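Local coordinates for protein cellulase (Uncultured bacterium, PDB 6XSO) that probably hydrolyses internal beta-1,4-glycosidic bonds of cellulose and other plant polysaccharides, as a broad-specificity GH5_4 endoglucanase, at residues H123-D128 against S134-D139; E175-D178 against S182-F185; N204-Y209 against N232-A237. All coordinates share one frame; numbering follows the deposited sequence.

In the fold
Loops at the C-terminal end of an eight-stranded TIM barrel, the end that carries the active site in GH5 enzymes, take part in all three contacts. Interaction 1 closes the loop after strand 116-119, interaction 2 lies in the loop after strand 168-171, and interaction 3 sets helix 196-219 against the loop after strand 229-232. Centres are about 9 Å apart between interactions 1 and 2 and between 2 and 3, and about 11 Å between 1 and 3. The loop of interaction 2 lies between the others: L177 O accepts A138 N at 2.7 Å, and M176 O accepts A235 N at 2.9 Å. A bound PEG molecule lies about 3 Å from the W135 side chain, nearest atoms.

Interaction 1: residues H123-D128 against S134-D139; sequences HDTGAD and SWIKAD
K137 runs extended as far as CE and then bends at its last torsion (chi4 -60°), which brings NZ to OD1 of D128, 2.7 Å away, in a salt bridge on the syn side of the carboxylate. S134 holds OG between its backbone N and carbonyl carbon (chi1 57°), facing the G126 backbone; OG donates to G126 O over 2.7 Å and accepts from K137 NZ at 2.8 Å. The ammonium also reaches S134 O, at 3.1 Å, while D128 OD1 takes a second donor, S134 N, almost in line with its C-O bond. Farther along, W135 NE1 gives a nearly straight bond (165°) to D124 OD1, 2.9 Å away on the anti side, with carboxylate and indole close to perpendicular. D124 O accepts I136 N at 3.0 Å, and CG2 of T125 packs on CB of I136. With a methionine in place of K137, D128 OD1 would probably lose its counter-charge and S134 OG a donor that helps fix its rotation. The loop is thus closed by bonds of all three kinds, backbone to backbone, side chain to backbone and side chain to side chain, and the buried lysine charge is met by one carboxylate and two serine oxygens.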
loop_
_atom_site.group_PDB
_atom_site.type_symbol
_atom_site.label_atom_id
_atom_site.label_comp_id
_atom_site.label_asym_id
_atom_site.label_seq_id
_atom_site.Cartn_x
_atom_site.Cartn_y
_atom_site.Cartn_z
ATOM N N HIS A 123 9.768 -0.465 -2.617
ATOM C CA HIS A 123 11.062 0.019 -2.132
ATOM C C HIS A 123 11.881 0.719 -3.195
ATOM O O HIS A 123 13.076 0.961 -3.006
ATOM C CB HIS A 123 11.860 -1.086 -1.450
ATOM C CG HIS A 123 11.266 -1.520 -0.154
ATOM N ND1 HIS A 123 10.853 -0.625 0.813
ATOM C CD2 HIS A 123 11.011 -2.753 0.338
ATOM C CE1 HIS A 123 10.372 -1.293 1.847
ATOM N NE2 HIS A 123 10.469 -2.588 1.591
ATOM N N ASP A 124 11.225 1.069 -4.297
ATOM C CA ASP A 124 11.702 2.173 -5.129
ATOM C C ASP A 124 11.627 3.502 -4.403
ATOM O O ASP A 124 12.321 4.449 -4.811
ATOM C CB ASP A 124 10.846 2.148 -6.387
ATOM C CG ASP A 124 10.909 0.789 -7.092
ATOM O OD1 ASP A 124 11.924 0.546 -7.788
ATOM O OD2 ASP A 124 9.970 -0.029 -6.901
ATOM N N THR A 125 10.814 3.580 -3.347
ATOM C CA THR A 125 10.776 4.669 -2.384
ATOM C C THR A 125 11.391 4.202 -1.069
ATOM O O THR A 125 11.580 3.003 -0.825
ATOM C CB THR A 125 9.340 5.113 -2.074
ATOM O OG1 THR A 125 8.656 4.072 -1.352
ATOM C CG2 THR A 125 8.558 5.477 -3.314
ATOM N N GLY A 126 11.667 5.173 -0.197
ATOM C CA GLY A 126 11.934 4.904 1.199
ATOM C C GLY A 126 13.236 5.488 1.698
ATOM O O GLY A 126 13.921 6.262 1.019
ATOM N N ALA A 127 13.570 5.132 2.934
ATOM C CA ALA A 127 14.731 5.695 3.602
ATOM C C ALA A 127 16.028 5.059 3.112
ATOM O O ALA A 127 16.177 3.828 3.114
ATOM C CB ALA A 127 14.590 5.486 5.112
ATOM N N ASP A 128 16.967 5.902 2.706
ATOM C CA ASP A 128 18.294 5.427 2.354
ATOM C C ASP A 128 18.939 4.726 3.539
ATOM O O ASP A 128 18.802 5.164 4.686
ATOM C CB ASP A 128 19.202 6.596 1.994
ATOM C CG ASP A 128 18.670 7.441 0.867
ATOM O OD1 ASP A 128 17.959 6.895 -0.008
ATOM O OD2 ASP A 128 19.002 8.651 0.869
ATOM N N SER A 134 16.988 4.994 -2.273
ATOM C CA SER A 134 15.763 4.935 -3.057
ATOM C C SER A 134 15.826 5.947 -4.197
ATOM O O SER A 134 16.362 7.049 -4.042
ATOM C CB SER A 134 14.560 5.244 -2.173
ATOM O OG SER A 134 14.708 6.506 -1.552
ATOM N N TRP A 135 15.271 5.573 -5.351
ATOM C CA TRP A 135 15.357 6.442 -6.517
ATOM C C TRP A 135 14.174 7.389 -6.659
ATOM O O TRP A 135 14.318 8.427 -7.321
ATOM C CB TRP A 135 15.595 5.648 -7.809
ATOM C CG TRP A 135 14.504 4.765 -8.302
ATOM C CD1 TRP A 135 14.241 3.493 -7.904
ATOM C CD2 TRP A 135 13.550 5.065 -9.334
ATOM N NE1 TRP A 135 13.164 2.981 -8.599
ATOM C CE2 TRP A 135 12.744 3.927 -9.499
ATOM C CE3 TRP A 135 13.302 6.188 -10.132
ATOM C CZ2 TRP A 135 11.701 3.879 -10.422
ATOM C CZ3 TRP A 135 12.267 6.138 -11.046
ATOM C CH2 TRP A 135 11.486 4.986 -11.189
ATOM N N ILE A 136 13.029 7.066 -6.059
ATOM C CA ILE A 136 11.854 7.928 -6.086
ATOM C C ILE A 136 11.849 8.694 -4.765
ATOM O O ILE A 136 11.653 8.098 -3.703
ATOM C CB ILE A 136 10.555 7.139 -6.276
ATOM C CG1 ILE A 136 10.619 6.318 -7.563
ATOM C CG2 ILE A 136 9.357 8.086 -6.282
ATOM C CD1 ILE A 136 9.444 5.377 -7.731
ATOM N N LYS A 137 12.075 10.001 -4.818
ATOM C CA LYS A 137 12.121 10.820 -3.613
ATOM C C LYS A 137 11.175 12.007 -3.717
ATOM O O LYS A 137 10.961 12.565 -4.800
ATOM C CB LYS A 137 13.533 11.344 -3.346
ATOM C CG LYS A 137 14.577 10.247 -3.202
ATOM C CD LYS A 137 15.844 10.806 -2.583
ATOM C CE LYS A 137 16.919 9.772 -2.358
ATOM N NZ LYS A 137 16.471 8.688 -1.449
ATOM N N ALA A 138 10.637 12.403 -2.560
ATOM C CA ALA A 138 9.770 13.576 -2.448
ATOM C C ALA A 138 10.661 14.807 -2.411
ATOM O O ALA A 138 10.929 15.406 -1.365
ATOM C CB ALA A 138 8.879 13.472 -1.216
ATOM N N ASP A 139 11.156 15.154 -3.595
ATOM C CA ASP A 139 12.105 16.237 -3.806
ATOM C C ASP A 139 11.844 16.669 -5.237
ATOM O O ASP A 139 11.836 15.811 -6.125
ATOM C CB ASP A 139 13.528 15.736 -3.642
ATOM C CG ASP A 139 14.558 16.812 -3.913
ATOM O OD1 ASP A 139 14.777 17.182 -5.097
ATOM O OD2 ASP A 139 15.148 17.336 -2.941
HETATM O O HOH W 1 15.042 2.372 -4.843
HETATM O O HOH W 2 11.824 8.077 -0.873
#

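Interaction 2: residues E175-D178 against S182-F185; sequences EMLD and SWCF
D178 and S182 meet through two hydrogen bonds that use both carboxylate oxygens. S182 N donates to D178 OD1 over 3.0 Å in a straight bond (164°), though it comes in from above the carboxylate plane; S182 OG donates to D178 OD2 at 2.8 Å, on the syn lone pair. The carboxylate group sits between the backbone N and carbonyl carbon of D178 (chi1 65°), a rotation that swings it across to S182. Each end has further partners: D178 OD2 also accepts S187 N, and S182 OG accepts A189 N. The tyrosine hydroxyl of Y234 satisfies two backbone groups at once, pairing with S182 O and D178 N. All of this lies in the loop that leaves strand 168-171 of the TIM barrel and leads into helix 196-219, so the bonds pull the loop back onto its own beginning. Beside these bonds L177 makes the apolar part of the contact. CD1 of L177 stands over one face of the W183 indole in a CH-pi contact, 3.9 Å from the centroid of the six-membered ring, and CD2 of L177 touches S182 O at 3.6 Å. E175 comes to the indole at its edge instead: OE1 lies 3.3 Å from CH2 of W183, near the ring plane, with the carboxylate turned steeply to the indole. The other oxygen, OE2, is hydrogen-bonded to H269 ND1.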
loop_
_atom_site.group_PDB
_atom_site.type_symbol
_atom_site.label_atom_id
_atom_site.label_comp_id
_atom_site.label_asym_id
_atom_site.label_seq_id
_atom_site.Cartn_x
_atom_site.Cartn_y
_atom_site.Cartn_z
ATOM N N GLU A 175 6.207 4.705 0.343
ATOM C CA GLU A 175 6.548 5.608 1.446
ATOM C C GLU A 175 7.637 6.545 0.930
ATOM O O GLU A 175 8.830 6.341 1.172
ATOM C CB GLU A 175 6.978 4.827 2.713
ATOM C CG GLU A 175 5.798 4.148 3.403
ATOM C CD GLU A 175 6.163 3.361 4.628
ATOM O OE1 GLU A 175 7.349 3.126 4.902
ATOM O OE2 GLU A 175 5.228 2.963 5.360
ATOM N N MET A 176 7.222 7.558 0.180
ATOM C CA MET A 176 8.167 8.467 -0.453
ATOM C C MET A 176 8.586 9.535 0.553
ATOM O O MET A 176 7.736 10.210 1.149
ATOM C CB MET A 176 7.524 9.135 -1.673
ATOM C CG MET A 176 8.554 9.714 -2.607
ATOM S SD MET A 176 7.928 10.806 -3.885
ATOM C CE MET A 176 6.597 9.864 -4.613
ATOM N N LEU A 177 9.894 9.708 0.715
ATOM C CA LEU A 177 10.477 10.628 1.683
ATOM C C LEU A 177 11.302 11.685 0.965
ATOM O O LEU A 177 11.693 11.518 -0.195
ATOM C CB LEU A 177 11.391 9.878 2.663
ATOM C CG LEU A 177 10.846 8.595 3.288
ATOM C CD1 LEU A 177 11.848 7.983 4.257
ATOM C CD2 LEU A 177 9.513 8.843 3.982
ATOM N N ASP A 178 11.571 12.783 1.675
ATOM C CA ASP A 178 12.447 13.834 1.176
ATOM C C ASP A 178 13.887 13.332 1.174
ATOM O O ASP A 178 14.184 12.192 1.539
ATOM C CB ASP A 178 12.234 15.124 1.975
ATOM C CG ASP A 178 12.647 15.000 3.429
ATOM O OD1 ASP A 178 13.439 14.098 3.767
ATOM O OD2 ASP A 178 12.178 15.825 4.245
ATOM N N SER A 182 13.007 12.110 5.910
ATOM C CA SER A 182 12.175 12.533 7.027
ATOM C C SER A 182 10.904 11.697 7.125
ATOM O O SER A 182 10.130 11.605 6.164
ATOM C CB SER A 182 11.733 13.986 6.836
ATOM O OG SER A 182 12.813 14.888 6.792
ATOM N N TRP A 183 10.666 11.128 8.305
ATOM C CA TRP A 183 9.365 10.560 8.633
ATOM C C TRP A 183 8.451 11.661 9.178
ATOM O O TRP A 183 8.872 12.793 9.428
ATOM C CB TRP A 183 9.520 9.378 9.617
ATOM C CG TRP A 183 10.282 8.248 8.984
ATOM C CD1 TRP A 183 11.587 7.906 9.208
ATOM C CD2 TRP A 183 9.802 7.359 7.976
ATOM N NE1 TRP A 183 11.947 6.861 8.404
ATOM C CE2 TRP A 183 10.864 6.489 7.647
ATOM C CE3 TRP A 183 8.560 7.166 7.360
ATOM C CZ2 TRP A 183 10.732 5.474 6.703
ATOM C CZ3 TRP A 183 8.434 6.164 6.408
ATOM C CH2 TRP A 183 9.513 5.328 6.091
ATOM N N CYS A 184 7.172 11.301 9.364
ATOM C CA CYS A 184 6.175 12.117 10.058
ATOM C C CYS A 184 5.637 13.249 9.191
ATOM O O CYS A 184 4.423 13.362 8.990
ATOM C CB CYS A 184 6.697 12.681 11.393
ATOM S SG CYS A 184 7.366 11.433 12.503
ATOM N N PHE A 185 6.528 14.091 8.671
ATOM C CA PHE A 185 6.154 15.158 7.756
ATOM C C PHE A 185 7.411 15.617 7.025
ATOM O O PHE A 185 8.535 15.420 7.498
ATOM C CB PHE A 185 5.446 16.309 8.495
ATOM C CG PHE A 185 6.248 16.921 9.609
ATOM C CD1 PHE A 185 7.179 17.921 9.360
ATOM C CD2 PHE A 185 6.057 16.498 10.925
ATOM C CE1 PHE A 185 7.917 18.480 10.408
ATOM C CE2 PHE A 185 6.789 17.057 11.963
ATOM C CZ PHE A 185 7.720 18.038 11.699
#

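Interaction 3: residues N204-Y209 against N232-A237; sequences NAINGY and NTYAAA
I206 carries the helix side of this contact and meets three consecutive residues, N232 to Y234. Its CB points from the helix toward the 232-237 segment and there splits into two branches. CG2, anti to the backbone N, approaches the backbone of strand 229-232 and lies 4.0 Å from N232 O, a carbonyl whose hydrogen bond comes from Y173 OH. The other branch rises along Y234: CG1 is 4.1 Å from Y234 CA and 4.2 Å from Y234 CB, and sits at the edge of the tyrosine ring, near its plane. At the tip, CD1 presses closest, 3.7 Å from Y234 CA, with Y234 N and T233 C a little farther off. The isoleucine therefore packs mainly on main-chain atoms and on the root of the tyrosine. With CG anti to the backbone N (chi1 178°), the Y234 ring leads away from the helix, its OH pairing with S182 O and D178 N, and the side chains cross at about a right angle. No hydrogen bond joins the segments. The loop surface met by I206 is kept in shape from within: A236 N bonds to T233 O across a type II turn with Y234 and A235 at its corners, and T233 OG1 donates to A237 O at 2.8 Å. A138 and M176 also touch I206, which extends the apolar seam between loops and helix. Such a seam, with an outer helix laid on the end of the next strand, belongs to the beta-alpha-beta crossover of the TIM barrel, here from strand 168-171 through helix 196-219 to strand 229-232.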
loop_
_atom_site.group_PDB
_atom_site.type_symbol
_atom_site.label_atom_id
_atom_site.label_comp_id
_atom_site.label_asym_id
_atom_site.label_seq_id
_atom_site.Cartn_x
_atom_site.Cartn_y
_atom_site.Cartn_z
ATOM N N ASN A 204 5.339 19.354 -3.554
ATOM C CA ASN A 204 5.269 19.483 -5.006
ATOM C C ASN A 204 5.643 18.169 -5.692
ATOM O O ASN A 204 5.036 17.791 -6.705
ATOM C CB ASN A 204 6.211 20.584 -5.486
ATOM C CG ASN A 204 5.663 21.984 -5.247
ATOM O OD1 ASN A 204 4.534 22.171 -4.782
ATOM N ND2 ASN A 204 6.480 22.989 -5.556
ATOM N N ALA A 205 6.671 17.483 -5.177
ATOM C CA ALA A 205 7.104 16.212 -5.765
ATOM C C ALA A 205 6.060 15.112 -5.573
ATOM O O ALA A 205 5.759 14.372 -6.513
ATOM C CB ALA A 205 8.438 15.777 -5.160
ATOM N N ILE A 206 5.525 14.977 -4.352
ATOM C CA ILE A 206 4.442 14.022 -4.117
ATOM C C ILE A 206 3.329 14.260 -5.122
ATOM O O ILE A 206 2.833 13.330 -5.767
ATOM C CB ILE A 206 3.919 14.129 -2.671
ATOM C CG1 ILE A 206 4.950 13.594 -1.676
ATOM C CG2 ILE A 206 2.559 13.392 -2.570
ATOM C CD1 ILE A 206 5.097 12.104 -1.661
ATOM N N ASN A 207 2.897 15.513 -5.244
ATOM C CA ASN A 207 1.767 15.814 -6.110
ATOM C C ASN A 207 2.117 15.590 -7.570
ATOM O O ASN A 207 1.267 15.122 -8.329
ATOM C CB ASN A 207 1.273 17.230 -5.856
ATOM C CG ASN A 207 0.692 17.397 -4.469
ATOM O OD1 ASN A 207 0.247 16.423 -3.842
ATOM N ND2 ASN A 207 0.689 18.623 -3.975
ATOM N N GLY A 208 3.373 15.848 -7.942
ATOM C CA GLY A 208 3.817 15.573 -9.300
ATOM C C GLY A 208 3.840 14.092 -9.621
ATOM O O GLY A 208 3.345 13.674 -10.666
ATOM N N TYR A 209 4.412 13.280 -8.725
ATOM C CA TYR A 209 4.403 11.835 -8.952
ATOM C C TYR A 209 2.973 11.300 -9.013
ATOM O O TYR A 209 2.659 10.436 -9.849
ATOM C CB TYR A 209 5.215 11.129 -7.870
ATOM C CG TYR A 209 6.716 11.099 -8.125
ATOM C CD1 TYR A 209 7.239 10.364 -9.185
ATOM C CD2 TYR A 209 7.613 11.796 -7.305
ATOM C CE1 TYR A 209 8.593 10.321 -9.437
ATOM C CE2 TYR A 209 8.982 11.735 -7.535
ATOM C CZ TYR A 209 9.458 11.002 -8.604
ATOM O OH TYR A 209 10.792 10.875 -8.903
ATOM N N ASN A 232 -0.658 7.842 -2.482
ATOM C CA ASN A 232 -0.248 7.853 -1.087
ATOM C C ASN A 232 0.216 9.245 -0.650
ATOM O O ASN A 232 0.732 10.048 -1.434
ATOM C CB ASN A 232 0.861 6.828 -0.821
ATOM C CG ASN A 232 0.395 5.388 -0.979
ATOM O OD1 ASN A 232 -0.597 5.112 -1.635
ATOM N ND2 ASN A 232 1.128 4.468 -0.373
ATOM N N THR A 233 0.022 9.529 0.628
ATOM C CA THR A 233 0.558 10.760 1.175
ATOM C C THR A 233 2.078 10.661 1.300
ATOM O O THR A 233 2.660 9.566 1.251
ATOM C CB THR A 233 -0.012 10.977 2.568
ATOM O OG1 THR A 233 0.278 9.818 3.350
ATOM C CG2 THR A 233 -1.511 11.211 2.531
ATOM N N TYR A 234 2.722 11.815 1.490
ATOM C CA TYR A 234 4.113 11.890 1.916
ATOM C C TYR A 234 4.380 10.862 3.005
ATOM O O TYR A 234 3.705 10.865 4.035
ATOM C CB TYR A 234 4.462 13.326 2.449
ATOM C CG TYR A 234 5.898 13.360 2.916
ATOM C CD1 TYR A 234 6.240 13.013 4.198
ATOM C CD2 TYR A 234 6.930 13.677 2.030
ATOM C CE1 TYR A 234 7.575 12.949 4.596
ATOM C CE2 TYR A 234 8.241 13.627 2.428
ATOM C CZ TYR A 234 8.555 13.257 3.706
ATOM O OH TYR A 234 9.880 13.198 4.071
ATOM N N ALA A 235 5.359 9.975 2.789
ATOM C CA ALA A 235 5.788 8.942 3.736
ATOM C C ALA A 235 4.689 7.938 4.101
ATOM O O ALA A 235 4.873 7.119 5.021
ATOM C CB ALA A 235 6.402 9.525 5.018
ATOM N N ALA A 236 3.556 7.963 3.388
ATOM C CA ALA A 236 2.339 7.294 3.848
ATOM C C ALA A 236 1.967 7.731 5.274
ATOM O O ALA A 236 1.304 7.013 6.026
ATOM C CB ALA A 236 2.437 5.773 3.691
ATOM N N ALA A 237 2.380 8.942 5.654
ATOM C CA ALA A 237 2.057 9.490 6.960
ATOM C C ALA A 237 0.558 9.746 7.065
ATOM O O ALA A 237 -0.114 10.073 6.083
ATOM C CB ALA A 237 2.834 10.793 7.184
#